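Local coordinates for protein transcriptional regulator (Streptococcus pneumoniae, PDB 2GNP) that probably regulates transcription in response to a sugar ligand, through a putative sugar-binding domain, at residues Ser147-Gly159 with Ile213-Val227. Residues are numbered along the deposited sequence; the frame is centred on the assembly and turned at random.
Sequences SWKDLDIAVVGIG and ISLEDLKNIPQSLAV
Ile213 lies across one face of the Trp148 indole: its CB sits 3.9 Å from the centroid of the five-membered ring, a CH-pi contact only 11° off the ring normal, while its backbone N rests over the six-membered end. The indole meets Phe141 with planes about 70° apart, and Trp148 NE1 is hydrogen-bonded to Pro88 O. The other flat group to note is the Asp217 carboxylate, which receives Lys149 NZ on the syn lone pair of OD2 at 3.0 Å. The Lys149 CB points away from the 213-227 segment, but its CG already passes near OD2, and the bend at chi4 (-41°) turns NZ onto that oxygen; a water that accepts from NZ and donates to OD1 links the ammonium to the second oxygen. Ser214 OG caps the short helix 215-218 by accepting from Asp217 N. Further along both chains, Ile221 runs beside Leu151, and Ile221 CD1 touches Ala154 CB at 3.6 Å, with Leu218 CD1 on the same methyl. From there the chains run as parallel strands, their axes 4.7 Å apart. Five backbone hydrogen bonds alternate between them, from Gln223 N to Asp152 O through to Val227 N to Val156 O. Ala154, Val156, Ser224 and Ala226 face the 215-218 helix side, whereas Ile153 and Val155 turn to helix 36-54. With strand 60-63 pairing on the other edge of 153-160, this is the parallel core of a Rossmann-like alpha/beta sheet, consistent with the family's clan.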
loop_
_atom_site.group_PDB
_atom_site.type_symbol
_atom_site.label_atom_id
_atom_site.label_comp_id
_atom_site.label_asym_id
_atom_site.label_seq_id
_atom_site.Cartn_x
_atom_site.Cartn_y
_atom_site.Cartn_z
ATOM N N SER A 147 -11.847 -3.877 13.201
ATOM C CA SER A 147 -11.131 -4.777 12.341
ATOM C C SER A 147 -9.773 -4.216 11.898
ATOM O O SER A 147 -8.796 -4.953 11.791
ATOM C CB SER A 147 -12.016 -5.245 11.157
ATOM O OG SER A 147 -13.087 -6.122 11.585
ATOM N N TRP A 148 -9.677 -2.898 11.669
ATOM C CA TRP A 148 -8.362 -2.299 11.409
ATOM C C TRP A 148 -7.325 -2.501 12.505
ATOM O O TRP A 148 -6.123 -2.363 12.237
ATOM C CB TRP A 148 -8.521 -0.802 11.151
ATOM C CG TRP A 148 -9.121 -0.397 9.839
ATOM C CD1 TRP A 148 -9.152 -1.134 8.637
ATOM C CD2 TRP A 148 -9.659 0.882 9.534
ATOM N NE1 TRP A 148 -9.729 -0.402 7.656
ATOM C CE2 TRP A 148 -10.066 0.847 8.173
ATOM C CE3 TRP A 148 -9.889 2.065 10.300
ATOM C CZ2 TRP A 148 -10.667 1.928 7.544
ATOM C CZ3 TRP A 148 -10.506 3.158 9.652
ATOM C CH2 TRP A 148 -10.881 3.084 8.299
ATOM N N LYS A 149 -7.787 -2.800 13.723
ATOM C CA LYS A 149 -6.898 -3.021 14.862
ATOM C C LYS A 149 -6.464 -4.463 15.001
ATOM O O LYS A 149 -5.598 -4.753 15.820
ATOM C CB LYS A 149 -7.503 -2.479 16.163
ATOM C CG LYS A 149 -7.799 -0.955 16.042
ATOM C CD LYS A 149 -8.559 -0.388 17.220
ATOM C CE LYS A 149 -8.669 1.148 17.157
ATOM N NZ LYS A 149 -7.434 1.924 16.694
ATOM N N ASP A 150 -7.065 -5.363 14.234
ATOM C CA ASP A 150 -6.664 -6.748 14.365
ATOM C C ASP A 150 -6.577 -7.539 13.041
ATOM O O ASP A 150 -6.846 -8.765 12.971
ATOM C CB ASP A 150 -7.481 -7.447 15.463
ATOM C CG ASP A 150 -8.738 -7.974 14.969
ATOM O OD1 ASP A 150 -9.384 -7.277 14.162
ATOM O OD2 ASP A 150 -9.057 -9.129 15.354
ATOM N N LEU A 151 -6.121 -6.840 11.999
ATOM C CA LEU A 151 -5.891 -7.530 10.726
ATOM C C LEU A 151 -4.670 -8.431 10.809
ATOM O O LEU A 151 -3.704 -8.173 11.536
ATOM C CB LEU A 151 -5.642 -6.532 9.631
ATOM C CG LEU A 151 -6.908 -5.724 9.287
ATOM C CD1 LEU A 151 -6.446 -4.705 8.202
ATOM C CD2 LEU A 151 -8.121 -6.548 8.836
ATOM N N ASP A 152 -4.745 -9.522 10.048
ATOM C CA ASP A 152 -3.611 -10.430 9.913
ATOM C C ASP A 152 -2.638 -10.004 8.804
ATOM O O ASP A 152 -1.431 -10.138 8.954
ATOM C CB ASP A 152 -4.092 -11.847 9.602
ATOM C CG ASP A 152 -4.874 -12.428 10.758
ATOM O OD1 ASP A 152 -4.247 -12.687 11.809
ATOM O OD2 ASP A 152 -6.095 -12.532 10.672
ATOM N N ILE A 153 -3.204 -9.554 7.683
ATOM C CA ILE A 153 -2.389 -9.190 6.509
ATOM C C ILE A 153 -2.940 -7.875 5.997
ATOM O O ILE A 153 -4.127 -7.640 6.106
ATOM C CB ILE A 153 -2.534 -10.216 5.409
ATOM C CG1 ILE A 153 -1.935 -11.551 5.885
ATOM C CG2 ILE A 153 -1.896 -9.686 4.097
ATOM C CD1 ILE A 153 -2.286 -12.684 4.866
ATOM N N ALA A 154 -2.046 -7.004 5.569
ATOM C CA ALA A 154 -2.466 -5.816 4.765
ATOM C C ALA A 154 -1.736 -5.953 3.441
ATOM O O ALA A 154 -0.580 -6.358 3.435
ATOM C CB ALA A 154 -2.035 -4.563 5.431
ATOM N N VAL A 155 -2.390 -5.549 2.359
ATOM C CA VAL A 155 -1.798 -5.523 0.999
ATOM C C VAL A 155 -1.976 -4.120 0.494
ATOM O O VAL A 155 -3.101 -3.704 0.340
ATOM C CB VAL A 155 -2.457 -6.548 0.051
ATOM C CG1 VAL A 155 -1.606 -6.735 -1.265
ATOM C CG2 VAL A 155 -2.565 -7.940 0.808
ATOM N N VAL A 156 -0.859 -3.449 0.166
ATOM C CA VAL A 156 -0.927 -2.006 -0.142
ATOM C C VAL A 156 0.039 -1.640 -1.306
ATOM O O VAL A 156 1.070 -2.300 -1.543
ATOM C CB VAL A 156 -0.554 -1.140 1.092
ATOM C CG1 VAL A 156 -1.466 -1.453 2.277
ATOM C CG2 VAL A 156 0.956 -1.267 1.456
ATOM N N GLY A 157 -0.348 -0.636 -2.061
ATOM C CA GLY A 157 0.594 0.049 -2.964
ATOM C C GLY A 157 1.182 1.257 -2.206
ATOM O O GLY A 157 0.783 1.561 -1.064
ATOM N N ILE A 158 2.115 1.956 -2.845
ATOM C CA ILE A 158 2.735 3.168 -2.263
ATOM C C ILE A 158 2.661 4.210 -3.360
ATOM O O ILE A 158 3.114 3.959 -4.500
ATOM C CB ILE A 158 4.221 2.934 -1.842
ATOM C CG1 ILE A 158 4.296 1.944 -0.641
ATOM C CG2 ILE A 158 4.907 4.306 -1.502
ATOM C CD1 ILE A 158 5.751 1.411 -0.351
ATOM N N GLY A 159 2.088 5.376 -3.031
ATOM C CA GLY A 159 1.996 6.474 -4.015
ATOM C C GLY A 159 3.099 7.513 -3.808
ATOM O O GLY A 159 3.691 7.612 -2.726
ATOM N N ILE A 213 -7.354 3.418 7.722
ATOM C CA ILE A 213 -6.534 2.886 8.819
ATOM C C ILE A 213 -5.439 3.868 9.205
ATOM O O ILE A 213 -4.895 4.528 8.358
ATOM C CB ILE A 213 -5.948 1.511 8.459
ATOM C CG1 ILE A 213 -5.349 0.795 9.661
ATOM C CG2 ILE A 213 -4.951 1.590 7.274
ATOM C CD1 ILE A 213 -4.925 -0.680 9.289
ATOM N N SER A 214 -5.173 3.984 10.499
ATOM C CA SER A 214 -4.027 4.836 10.907
ATOM C C SER A 214 -2.682 4.199 10.576
ATOM O O SER A 214 -2.561 2.975 10.495
ATOM C CB SER A 214 -4.121 5.110 12.401
ATOM O OG SER A 214 -3.849 3.954 13.190
ATOM N N LEU A 215 -1.628 5.019 10.423
ATOM C CA LEU A 215 -0.278 4.469 10.237
ATOM C C LEU A 215 0.133 3.607 11.448
ATOM O O LEU A 215 0.729 2.537 11.282
ATOM C CB LEU A 215 0.731 5.607 10.022
ATOM C CG LEU A 215 0.507 6.454 8.793
ATOM C CD1 LEU A 215 1.703 7.382 8.565
ATOM C CD2 LEU A 215 0.349 5.564 7.565
ATOM N N GLU A 216 -0.260 4.049 12.658
ATOM C CA GLU A 216 -0.059 3.275 13.876
ATOM C C GLU A 216 -0.627 1.865 13.796
ATOM O O GLU A 216 0.069 0.874 14.090
ATOM C CB GLU A 216 -0.668 4.054 15.046
ATOM C CG GLU A 216 -0.612 3.378 16.394
ATOM C CD GLU A 216 0.794 3.244 16.967
ATOM O OE1 GLU A 216 1.751 4.009 16.581
ATOM O OE2 GLU A 216 0.952 2.326 17.804
ATOM N N ASP A 217 -1.861 1.748 13.318
ATOM C CA ASP A 217 -2.446 0.428 13.161
ATOM C C ASP A 217 -1.792 -0.318 11.985
ATOM O O ASP A 217 -1.460 -1.526 12.114
ATOM C CB ASP A 217 -3.949 0.513 13.015
ATOM C CG ASP A 217 -4.645 0.845 14.354
ATOM O OD1 ASP A 217 -4.097 0.425 15.414
ATOM O OD2 ASP A 217 -5.751 1.439 14.307
ATOM N N LEU A 218 -1.593 0.377 10.864
ATOM C CA LEU A 218 -0.935 -0.309 9.721
ATOM C C LEU A 218 0.383 -0.947 10.108
ATOM O O LEU A 218 0.627 -2.110 9.786
ATOM C CB LEU A 218 -0.727 0.681 8.575
ATOM C CG LEU A 218 0.030 0.066 7.408
ATOM C CD1 LEU A 218 -0.819 -0.976 6.685
ATOM C CD2 LEU A 218 0.346 1.264 6.425
ATOM N N LYS A 219 1.200 -0.207 10.834
ATOM C CA LYS A 219 2.566 -0.628 11.089
ATOM C C LYS A 219 2.693 -1.707 12.163
ATOM O O LYS A 219 3.782 -2.188 12.434
ATOM C CB LYS A 219 3.488 0.561 11.357
ATOM C CG LYS A 219 3.405 1.131 12.737
ATOM C CD LYS A 219 4.031 2.506 12.799
ATOM C CE LYS A 219 4.378 2.932 14.223
ATOM N NZ LYS A 219 4.893 4.349 14.377
ATOM N N ASN A 220 1.560 -2.070 12.758
ATOM C CA ASN A 220 1.507 -3.152 13.736
ATOM C C ASN A 220 0.792 -4.409 13.240
ATOM O O ASN A 220 0.672 -5.386 13.989
ATOM C CB ASN A 220 0.879 -2.605 15.019
ATOM C CG ASN A 220 1.898 -1.826 15.853
ATOM O OD1 ASN A 220 2.690 -2.472 16.554
ATOM N ND2 ASN A 220 1.919 -0.469 15.771
ATOM N N ILE A 221 0.327 -4.375 11.977
ATOM C CA ILE A 221 -0.214 -5.600 11.345
ATOM C C ILE A 221 0.904 -6.625 11.231
ATOM O O ILE A 221 2.009 -6.295 10.789
ATOM C CB ILE A 221 -0.833 -5.283 9.944
ATOM C CG1 ILE A 221 -2.075 -4.423 10.169
ATOM C CG2 ILE A 221 -1.135 -6.610 9.179
ATOM C CD1 ILE A 221 -2.731 -3.822 8.894
ATOM N N PRO A 222 0.633 -7.896 11.611
ATOM C CA PRO A 222 1.700 -8.897 11.534
ATOM C C PRO A 222 2.369 -9.079 10.189
ATOM O O PRO A 222 3.606 -9.254 10.132
ATOM C CB PRO A 222 0.995 -10.194 11.963
ATOM C CG PRO A 222 -0.133 -9.751 12.805
ATOM C CD PRO A 222 -0.591 -8.431 12.265
ATOM N N GLN A 223 1.584 -9.086 9.097
ATOM C CA GLN A 223 2.208 -9.207 7.767
ATOM C C GLN A 223 1.661 -8.093 6.886
ATOM O O GLN A 223 0.490 -8.076 6.596
ATOM C CB GLN A 223 1.948 -10.585 7.150
ATOM C CG GLN A 223 2.694 -11.777 7.813
ATOM C CD GLN A 223 4.141 -11.520 7.929
ATOM O OE1 GLN A 223 4.746 -10.878 7.044
ATOM N NE2 GLN A 223 4.743 -12.005 9.026
ATOM N N SER A 224 2.498 -7.133 6.539
ATOM C CA SER A 224 2.035 -6.022 5.694
ATOM C C SER A 224 2.898 -5.985 4.463
ATOM O O SER A 224 4.120 -5.777 4.522
ATOM C CB SER A 224 2.116 -4.681 6.429
ATOM O OG SER A 224 3.388 -4.524 7.056
ATOM N N LEU A 225 2.251 -6.162 3.342
ATOM C CA LEU A 225 2.948 -6.365 2.061
ATOM C C LEU A 225 2.722 -5.150 1.222
ATOM O O LEU A 225 1.558 -4.866 0.856
ATOM C CB LEU A 225 2.378 -7.592 1.350
ATOM C CG LEU A 225 2.743 -7.885 -0.121
ATOM C CD1 LEU A 225 4.275 -8.074 -0.184
ATOM C CD2 LEU A 225 2.007 -9.185 -0.659
ATOM N N ALA A 226 3.801 -4.447 0.860
ATOM C CA ALA A 226 3.692 -3.377 -0.110
ATOM C C ALA A 226 4.328 -3.836 -1.420
ATOM O O ALA A 226 5.409 -4.410 -1.392
ATOM C CB ALA A 226 4.395 -2.105 0.410
ATOM N N VAL A 227 3.661 -3.568 -2.547
ATOM C CA VAL A 227 4.258 -3.817 -3.850
ATOM C C VAL A 227 4.405 -2.483 -4.565
ATOM O O VAL A 227 3.387 -1.751 -4.769
ATOM C CB VAL A 227 3.337 -4.765 -4.676
ATOM C CG1 VAL A 227 4.016 -5.098 -6.011
ATOM C CG2 VAL A 227 3.032 -6.019 -3.876
HETATM O O HOH W 1 -3.214 -3.208 13.333
HETATM O O HOH W 2 -5.080 1.192 17.647
HETATM O O HOH W 3 2.557 0.731 -5.542
#